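Putative MCP-type signal transduction protein (Campylobacter jejuni subsp. jejuni serotype O:2, PDB 4WY9) probably senses extracellular chemical cues through a periplasmic tandem-PAS domain and passes the signal on to the bacterial chemotaxis machinery. Local coordinates at residues A129-V134 with A165-I170; Q135-K140 with K147-R152; D233-K238 with E242-I247. All blocks are in the same frame, centred on the assembly; numbering follows the deposited sequence.

Contact 1 of 3, residues A129-V134 with A165-I170; sequences ANLQVV and AVNVAI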
loop_
_atom_site.group_PDB
_atom_site.type_symbol
_atom_site.label_atom_id
_atom_site.label_comp_id
_atom_site.label_asym_id
_atom_site.label_seq_id
_atom_site.Cartn_x
_atom_site.Cartn_y
_atom_site.Cartn_z
ATOM N N ALA A 129 2.185 1.498 15.994
ATOM C CA ALA A 129 1.483 2.558 16.671
ATOM C C ALA A 129 1.839 3.927 16.139
ATOM O O ALA A 129 1.031 4.845 16.170
ATOM C CB ALA A 129 1.711 2.490 18.178
ATOM N N ASN A 130 3.060 4.069 15.634
ATOM C CA ASN A 130 3.549 5.342 15.141
ATOM C C ASN A 130 3.377 5.574 13.641
ATOM O O ASN A 130 3.785 6.602 13.117
ATOM C CB ASN A 130 5.022 5.497 15.541
ATOM C CG ASN A 130 5.231 5.674 17.047
ATOM O OD1 ASN A 130 4.354 6.188 17.741
ATOM N ND2 ASN A 130 6.333 5.188 17.560
ATOM N N LEU A 131 2.689 4.642 12.958
ATOM C CA LEU A 131 2.394 4.846 11.543
ATOM C C LEU A 131 1.614 6.133 11.339
ATOM O O LEU A 131 0.739 6.482 12.147
ATOM C CB LEU A 131 1.581 3.694 10.998
ATOM C CG LEU A 131 2.250 2.346 10.799
ATOM C CD1 LEU A 131 1.194 1.302 10.472
ATOM C CD2 LEU A 131 3.302 2.404 9.712
ATOM N N GLN A 132 1.898 6.827 10.245
ATOM C CA GLN A 132 1.148 8.034 9.918
ATOM C C GLN A 132 -0.374 7.793 9.833
ATOM O O GLN A 132 -1.148 8.593 10.306
ATOM C CB GLN A 132 1.654 8.682 8.640
ATOM C CG GLN A 132 1.115 10.064 8.399
ATOM C CD GLN A 132 1.582 11.056 9.462
ATOM O OE1 GLN A 132 2.767 11.162 9.726
ATOM N NE2 GLN A 132 0.675 11.740 10.072
ATOM N N VAL A 133 -0.790 6.680 9.226
ATOM C CA VAL A 133 -2.230 6.431 9.121
ATOM C C VAL A 133 -2.849 6.274 10.507
ATOM O O VAL A 133 -3.986 6.703 10.721
ATOM C CB VAL A 133 -2.596 5.208 8.216
ATOM C CG1 VAL A 133 -2.340 5.494 6.744
ATOM C CG2 VAL A 133 -1.922 3.919 8.646
ATOM N N VAL A 134 -2.122 5.649 11.428
ATOM C CA VAL A 134 -2.613 5.461 12.784
ATOM C C VAL A 134 -2.734 6.805 13.486
ATOM O O VAL A 134 -3.738 7.106 14.139
ATOM C CB VAL A 134 -1.737 4.506 13.600
ATOM C CG1 VAL A 134 -2.102 4.525 15.053
ATOM C CG2 VAL A 134 -1.807 3.099 13.001
ATOM N N ALA A 165 6.602 -0.747 1.907
ATOM C CA ALA A 165 5.238 -1.063 2.273
ATOM C C ALA A 165 4.283 0.084 2.089
ATOM O O ALA A 165 4.670 1.243 2.055
ATOM C CB ALA A 165 5.200 -1.494 3.712
ATOM N N VAL A 166 2.987 -0.249 2.033
ATOM C CA VAL A 166 1.945 0.739 2.216
ATOM C C VAL A 166 0.930 0.197 3.225
ATOM O O VAL A 166 0.674 -1.010 3.272
ATOM C CB VAL A 166 1.260 1.129 0.898
ATOM C CG1 VAL A 166 0.576 -0.087 0.221
ATOM C CG2 VAL A 166 0.262 2.248 1.105
ATOM N N ASN A 167 0.376 1.097 4.025
ATOM C CA ASN A 167 -0.565 0.720 5.050
ATOM C C ASN A 167 -1.962 1.214 4.758
ATOM O O ASN A 167 -2.151 2.303 4.225
ATOM C CB ASN A 167 -0.102 1.225 6.404
ATOM C CG ASN A 167 1.103 0.486 6.893
ATOM O OD1 ASN A 167 0.968 -0.557 7.544
ATOM N ND2 ASN A 167 2.272 0.962 6.532
ATOM N N VAL A 168 -2.938 0.405 5.160
ATOM C CA VAL A 168 -4.348 0.668 4.994
ATOM C C VAL A 168 -4.961 0.467 6.366
ATOM O O VAL A 168 -4.700 -0.575 6.967
ATOM C CB VAL A 168 -4.984 -0.263 3.972
ATOM C CG1 VAL A 168 -6.448 -0.035 3.845
ATOM C CG2 VAL A 168 -4.294 -0.066 2.566
ATOM N N ALA A 169 -5.728 1.422 6.866
ATOM C CA ALA A 169 -6.235 1.330 8.236
ATOM C C ALA A 169 -7.556 2.031 8.436
ATOM O O ALA A 169 -7.893 2.993 7.727
ATOM C CB ALA A 169 -5.186 1.888 9.208
ATOM N N ILE A 170 -8.321 1.542 9.410
ATOM C CA ILE A 170 -9.654 2.057 9.717
ATOM C C ILE A 170 -9.827 2.131 11.234
ATOM O O ILE A 170 -9.406 1.207 11.953
ATOM C CB ILE A 170 -10.748 1.159 9.102
ATOM C CG1 ILE A 170 -10.552 1.020 7.592
ATOM C CG2 ILE A 170 -12.141 1.652 9.404
ATOM C CD1 ILE A 170 -11.536 0.082 6.938
#
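Asn167 is the first residue of strand 163-173 here to meet residues 129-134, and it does so with two parts of its side chain. Its CB lies 3.9 Å from Val133 CG2, while its amide is roofed by Leu131. With chi2 at -88° the amide plane is turned so that one flat face is presented to the leucine, and the two methyls divide it between them: Leu131 CD1 sits 3.5 Å from Asn167 OD1, and Leu131 CD2 sits 3.6 Å from Asn167 ND2. The two side chains cross at about a right angle. A branched leucine suits this place because its fork spans both ends of the amide; Leu131 is also the N-cap residue of helix 132-140, so the lid is attached where the helix starts. While the methyls lie over the face, OD1 is hydrogen-bonded to Thr186 OG1 and Tyr80 OH.

Val168 points to the other face of the sheet, against Asn38 of the long helix 8-51.

Ala169 turns back to the helix. Its CB is 3.9 Å from Val133 CG2, the same methyl that touches Asn167, so one branch of the valine rests between two residues of the strand. The small alanine lets the helix come close: the CA atoms of Val133 and Ala169 are 6.5 Å apart.

This is helix-on-sheet packing inside the first PDC sensor domain, a PAS-like Cache module. No hydrogen bond crosses it. The chemistry implies a division of labour: hydrocarbon from the N-cap leucine shields a buried amide, and other strands of the same sheet hold its oxygen through Thr186 and Tyr80, which makes its burial affordable.

Contact 2 of 3, residues Q135-K140 with K147-R152; sequences QDILKK and KVYIGR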
loop_
_atom_site.group_PDB
_atom_site.type_symbol
_atom_site.label_atom_id
_atom_site.label_comp_id
_atom_site.label_asym_id
_atom_site.label_seq_id
_atom_site.Cartn_x
_atom_site.Cartn_y
_atom_site.Cartn_z
ATOM N N GLN A 135 -1.699 7.631 13.366
ATOM C CA GLN A 135 -1.729 8.924 13.993
ATOM C C GLN A 135 -2.820 9.811 13.421
ATOM O O GLN A 135 -3.494 10.547 14.157
ATOM C CB GLN A 135 -0.376 9.564 13.939
ATOM C CG GLN A 135 0.624 8.793 14.822
ATOM C CD GLN A 135 0.144 8.633 16.335
ATOM O OE1 GLN A 135 -0.245 9.622 17.006
ATOM N NE2 GLN A 135 0.138 7.397 16.857
ATOM N N ASP A 136 -3.007 9.753 12.112
ATOM C CA ASP A 136 -4.079 10.518 11.480
ATOM C C ASP A 136 -5.450 10.079 11.972
ATOM O O ASP A 136 -6.326 10.907 12.185
ATOM C CB ASP A 136 -4.005 10.397 9.973
ATOM C CG ASP A 136 -2.847 11.141 9.367
ATOM O OD1 ASP A 136 -2.233 11.992 10.063
ATOM O OD2 ASP A 136 -2.548 10.880 8.189
ATOM N N ILE A 137 -5.656 8.779 12.117
ATOM C CA ILE A 137 -6.932 8.279 12.626
ATOM C C ILE A 137 -7.169 8.800 14.050
ATOM O O ILE A 137 -8.259 9.297 14.356
ATOM C CB ILE A 137 -6.971 6.741 12.586
ATOM C CG1 ILE A 137 -7.127 6.265 11.157
ATOM C CG2 ILE A 137 -8.129 6.205 13.424
ATOM C CD1 ILE A 137 -6.915 4.807 10.911
ATOM N N LEU A 138 -6.181 8.653 14.921
ATOM C CA LEU A 138 -6.356 9.070 16.321
ATOM C C LEU A 138 -6.711 10.543 16.391
ATOM O O LEU A 138 -7.528 10.949 17.230
ATOM C CB LEU A 138 -5.094 8.794 17.136
ATOM C CG LEU A 138 -4.699 7.336 17.282
ATOM C CD1 LEU A 138 -3.589 7.140 18.234
ATOM C CD2 LEU A 138 -5.834 6.406 17.608
ATOM N N LYS A 139 -6.102 11.355 15.524
ATOM C CA LYS A 139 -6.318 12.800 15.553
ATOM C C LYS A 139 -7.623 13.235 14.883
ATOM O O LYS A 139 -8.246 14.196 15.343
ATOM C CB LYS A 139 -5.100 13.501 14.887
ATOM C CG LYS A 139 -5.215 15.020 14.744
ATOM C CD LYS A 139 -4.993 15.685 16.073
ATOM C CE LYS A 139 -5.246 17.196 16.019
ATOM N NZ LYS A 139 -6.685 17.480 15.705
ATOM N N LYS A 140 -8.008 12.579 13.776
ATOM C CA LYS A 140 -9.034 13.111 12.894
ATOM C C LYS A 140 -10.292 12.275 12.734
ATOM O O LYS A 140 -11.326 12.791 12.307
ATOM C CB LYS A 140 -8.448 13.337 11.485
ATOM C CG LYS A 140 -7.180 14.141 11.470
ATOM C CD LYS A 140 -6.766 14.528 10.099
ATOM C CE LYS A 140 -6.510 13.395 9.187
ATOM N NZ LYS A 140 -5.929 13.932 7.903
ATOM N N LYS A 147 -14.468 6.343 6.163
ATOM C CA LYS A 147 -13.183 6.620 5.569
ATOM C C LYS A 147 -12.210 5.479 5.763
ATOM O O LYS A 147 -12.180 4.849 6.805
ATOM C CB LYS A 147 -12.566 7.914 6.142
ATOM C CG LYS A 147 -13.286 9.201 5.795
ATOM C CD LYS A 147 -12.522 10.401 6.324
ATOM C CE LYS A 147 -13.147 11.721 5.967
ATOM N NZ LYS A 147 -12.298 12.804 6.471
ATOM N N VAL A 148 -11.347 5.276 4.775
ATOM C CA VAL A 148 -10.221 4.380 4.881
ATOM C C VAL A 148 -8.975 5.218 4.782
ATOM O O VAL A 148 -8.887 6.092 3.910
ATOM C CB VAL A 148 -10.242 3.304 3.778
ATOM C CG1 VAL A 148 -9.077 2.360 3.931
ATOM C CG2 VAL A 148 -11.578 2.559 3.782
ATOM N N TYR A 149 -7.995 4.977 5.656
ATOM C CA TYR A 149 -6.768 5.766 5.702
ATOM C C TYR A 149 -5.661 4.984 5.024
ATOM O O TYR A 149 -5.351 3.866 5.412
ATOM C CB TYR A 149 -6.439 6.107 7.145
ATOM C CG TYR A 149 -7.455 6.992 7.785
ATOM C CD1 TYR A 149 -8.731 6.498 8.144
ATOM C CD2 TYR A 149 -7.221 8.342 8.025
ATOM C CE1 TYR A 149 -9.672 7.293 8.714
ATOM C CE2 TYR A 149 -8.183 9.136 8.613
ATOM C CZ TYR A 149 -9.423 8.629 8.943
ATOM O OH TYR A 149 -10.378 9.430 9.527
ATOM N N ILE A 150 -5.066 5.582 3.990
ATOM C CA ILE A 150 -4.060 4.906 3.190
ATOM C C ILE A 150 -2.786 5.725 3.145
ATOM O O ILE A 150 -2.831 6.934 2.871
ATOM C CB ILE A 150 -4.566 4.628 1.774
ATOM C CG1 ILE A 150 -5.823 3.730 1.866
ATOM C CG2 ILE A 150 -3.506 3.941 0.909
ATOM C CD1 ILE A 150 -6.404 3.345 0.571
ATOM N N GLY A 151 -1.667 5.105 3.468
ATOM C CA GLY A 151 -0.408 5.803 3.546
ATOM C C GLY A 151 0.321 5.976 2.246
ATOM O O GLY A 151 -0.178 5.604 1.185
ATOM N N ARG A 152 1.514 6.561 2.318
ATOM C CA ARG A 152 2.445 6.616 1.201
ATOM C C ARG A 152 3.395 5.413 1.341
ATOM O O ARG A 152 3.440 4.767 2.406
ATOM C CB ARG A 152 3.170 7.947 1.165
ATOM C CG ARG A 152 3.877 8.321 2.463
ATOM C CD ARG A 152 5.122 9.156 2.203
ATOM N NE ARG A 152 6.127 8.312 1.556
ATOM C CZ ARG A 152 7.338 8.710 1.230
ATOM N NH1 ARG A 152 7.688 9.981 1.449
ATOM N NH2 ARG A 152 8.144 7.847 0.593
#
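Ile137 and Tyr149 join helix 132-140 to the short strand 149-150, a helix lying against the antiparallel sheet of the PAS-like first sensor module. The main interaction is a CH-pi contact. Ile137 CG1 stands 3.5 Å from the centroid of the Tyr149 ring and only 14° off the ring normal, so its methylene hydrogens meet the pi cloud almost squarely. The chain goes on from there toward the root of the ring, where Ile137 CD1 is 3.7 Å from Tyr149 CD1. With chi1 at -73°, CG1 lies anti to the carbonyl carbon, which brings this longer branch over the tyrosine. Beta-branched isoleucine has few rotamers, which holds its CG1 branch over the ring while the side chain also touches Ala169 and Pro171 of the adjacent strand.

Looser van der Waals contacts complete the helix side. Asp136 CB approaches Tyr149 CD2 obliquely at 4.3 Å, its carboxylate being engaged elsewhere, with OD1 bonded to Gln132 NE2.

Polar and charged groups gather at the solvent-facing end. Tyrosine fits here because one face of its ring can pack on the helix while its hydroxyl bonds Glu145 OE2 in the intervening loop. The ammonium groups of two exposed lysines stay well apart, Lys140 NZ lying 6.6 Å from Lys147 NZ. Where the helix ends, Lys140 C comes to 4.3 Å from Tyr149 OH.

Contact 3 of 3, residues D233-K238 with E242-I247; sequences DINPNK and ETYKAI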
loop_
_atom_site.group_PDB
_atom_site.type_symbol
_atom_site.label_atom_id
_atom_site.label_comp_id
_atom_site.label_asym_id
_atom_site.label_seq_id
_atom_site.Cartn_x
_atom_site.Cartn_y
_atom_site.Cartn_z
ATOM N N ASP A 233 12.111 14.676 -7.632
ATOM C CA ASP A 233 13.365 15.116 -7.047
ATOM C C ASP A 233 14.580 14.532 -7.737
ATOM O O ASP A 233 15.631 15.172 -7.835
ATOM C CB ASP A 233 13.426 14.757 -5.564
ATOM C CG ASP A 233 12.412 15.473 -4.729
ATOM O OD1 ASP A 233 12.008 16.599 -5.085
ATOM O OD2 ASP A 233 12.017 14.904 -3.679
ATOM N N ILE A 234 14.473 13.256 -8.130
ATOM C CA ILE A 234 15.615 12.553 -8.686
ATOM C C ILE A 234 15.718 12.685 -10.189
ATOM O O ILE A 234 16.758 12.392 -10.766
ATOM C CB ILE A 234 15.636 11.086 -8.230
ATOM C CG1 ILE A 234 14.444 10.353 -8.743
ATOM C CG2 ILE A 234 15.690 10.999 -6.677
ATOM C CD1 ILE A 234 14.762 9.444 -9.847
ATOM N N ASN A 235 14.647 13.168 -10.814
ATOM C CA ASN A 235 14.634 13.350 -12.274
ATOM C C ASN A 235 13.984 14.697 -12.619
ATOM O O ASN A 235 12.883 14.751 -13.136
ATOM C CB ASN A 235 13.917 12.202 -12.983
ATOM C CG ASN A 235 14.065 12.282 -14.478
ATOM O OD1 ASN A 235 15.100 12.726 -14.980
ATOM N ND2 ASN A 235 13.030 11.848 -15.208
ATOM N N PRO A 236 14.681 15.807 -12.334
ATOM C CA PRO A 236 14.053 17.120 -12.452
ATOM C C PRO A 236 14.064 17.730 -13.855
ATOM O O PRO A 236 13.543 18.830 -14.055
ATOM C CB PRO A 236 14.895 17.970 -11.495
ATOM C CG PRO A 236 16.263 17.365 -11.624
ATOM C CD PRO A 236 15.997 15.876 -11.664
ATOM N N ASN A 237 14.603 17.031 -14.835
ATOM C CA ASN A 237 14.790 17.656 -16.134
ATOM C C ASN A 237 13.479 18.102 -16.777
ATOM O O ASN A 237 12.428 17.501 -16.557
ATOM C CB ASN A 237 15.595 16.761 -17.043
ATOM C CG ASN A 237 14.767 15.763 -17.736
ATOM O OD1 ASN A 237 14.261 16.029 -18.839
ATOM N ND2 ASN A 237 14.647 14.588 -17.180
ATOM N N LYS A 238 13.547 19.145 -17.598
ATOM C CA LYS A 238 12.363 19.746 -18.202
ATOM C C LYS A 238 11.609 18.733 -19.078
ATOM O O LYS A 238 10.398 18.808 -19.195
ATOM C CB LYS A 238 12.754 20.969 -19.040
ATOM C CG LYS A 238 11.557 21.640 -19.685
ATOM C CD LYS A 238 11.957 22.874 -20.499
ATOM C CE LYS A 238 10.731 23.645 -20.982
ATOM N NZ LYS A 238 11.088 24.669 -21.993
ATOM N N GLU A 242 6.125 17.179 -18.242
ATOM C CA GLU A 242 4.787 16.949 -18.770
ATOM C C GLU A 242 4.185 15.682 -18.151
ATOM O O GLU A 242 2.986 15.638 -17.815
ATOM C CB GLU A 242 4.801 16.815 -20.284
ATOM C CG GLU A 242 3.418 16.760 -20.868
ATOM C CD GLU A 242 3.410 16.686 -22.386
ATOM O OE1 GLU A 242 4.515 16.526 -22.971
ATOM O OE2 GLU A 242 2.304 16.750 -22.969
ATOM N N THR A 243 4.998 14.657 -18.036
ATOM C CA THR A 243 4.566 13.389 -17.439
ATOM C C THR A 243 4.206 13.606 -15.980
ATOM O O THR A 243 3.191 13.068 -15.492
ATOM C CB THR A 243 5.643 12.319 -17.615
ATOM O OG1 THR A 243 5.859 12.107 -19.019
ATOM C CG2 THR A 243 5.272 11.040 -16.955
ATOM N N TYR A 244 5.031 14.369 -15.255
ATOM C CA TYR A 244 4.754 14.615 -13.845
ATOM C C TYR A 244 3.444 15.359 -13.634
ATOM O O TYR A 244 2.747 15.147 -12.631
ATOM C CB TYR A 244 5.892 15.408 -13.191
ATOM C CG TYR A 244 7.221 14.746 -13.225
ATOM C CD1 TYR A 244 7.337 13.374 -13.423
ATOM C CD2 TYR A 244 8.394 15.478 -13.075
ATOM C CE1 TYR A 244 8.548 12.760 -13.447
ATOM C CE2 TYR A 244 9.608 14.879 -13.099
ATOM C CZ TYR A 244 9.693 13.519 -13.305
ATOM O OH TYR A 244 10.906 12.906 -13.354
ATOM N N LYS A 245 3.120 16.265 -14.550
ATOM C CA LYS A 245 1.865 16.990 -14.450
ATOM C C LYS A 245 0.673 16.025 -14.546
ATOM O O LYS A 245 -0.286 16.149 -13.789
ATOM C CB LYS A 245 1.753 18.071 -15.538
ATOM C CG LYS A 245 2.209 19.429 -15.107
ATOM C CD LYS A 245 1.324 20.527 -15.651
ATOM C CE LYS A 245 1.370 20.579 -17.166
ATOM N NZ LYS A 245 0.747 21.841 -17.681
ATOM N N ALA A 246 0.751 15.068 -15.461
ATOM C CA ALA A 246 -0.306 14.070 -15.590
ATOM C C ALA A 246 -0.481 13.255 -14.327
ATOM O O ALA A 246 -1.597 12.984 -13.883
ATOM C CB ALA A 246 -0.028 13.135 -16.786
ATOM N N ILE A 247 0.650 12.854 -13.739
ATOM C CA ILE A 247 0.610 12.113 -12.487
ATOM C C ILE A 247 -0.020 12.939 -11.403
ATOM O O ILE A 247 -0.897 12.464 -10.691
ATOM C CB ILE A 247 2.017 11.633 -12.077
ATOM C CG1 ILE A 247 2.553 10.608 -13.064
ATOM C CG2 ILE A 247 2.004 11.060 -10.678
ATOM C CD1 ILE A 247 4.058 10.353 -12.974
HETATM O O HOH W 1 8.169 17.311 -20.346
#
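Asn235 and Tyr244 meet across a loop in the second, PAS-like module, which links the short helix 231-234 to helix 241-249 beside the five-stranded antiparallel sheet. Asn235, the first residue to leave helical geometry, carries the contact. Its backbone O accepts a hydrogen bond from Tyr244 OH at 2.7 Å; the hydroxyl lies in the carbonyl plane, on a lone pair, with a C=O...O angle of 132°. The carbonyl in turn sits at the edge of the tyrosine ring, near its plane. The side chain returns to the same hydroxyl: Asn235 ND2 is 3.0 Å from Tyr244 OH, a weak, bent bond. Placing CG anti to the backbone N (chi1 -172°) carries the amide to the hydroxyl, its plane 84° from that of the ring. Asparagine suits the spot, since ND2 also bonds Ile258 O on the sheet. An acetate ion, probably from the crystallisation liquor, lies about 4 Å from the Asn235 side chain.

Asn237 secures this amide from the loop side. Its ND2 gives a 2.9 Å hydrogen bond to Asn235 OD1, approaching from above the carbonyl plane, and also bonds Ile258 O.

The backbone of Lys238 is linked to the next helix by a water, which donates to Lys238 O and accepts from Glu242 N, each at 2.9 Å.

From the N terminus the chain begins with the long helix 8-51; further along, contact 1 closes a loop of 30 residues between segments 129-134 and 165-170. Contact 2 is nested within it, closing a short loop between 135-140 and 147-152. Both use helix 132-140, and the strands they reach, 149-150 and 163-173, are antiparallel neighbours, so together they fasten one helix across two strands; their centres are about 7 Å apart. Contact 3 follows in series in the second module, joining consecutive short helices 231-234 and 241-249. Its centre is about 28 Å from those of both others, and it touches neither.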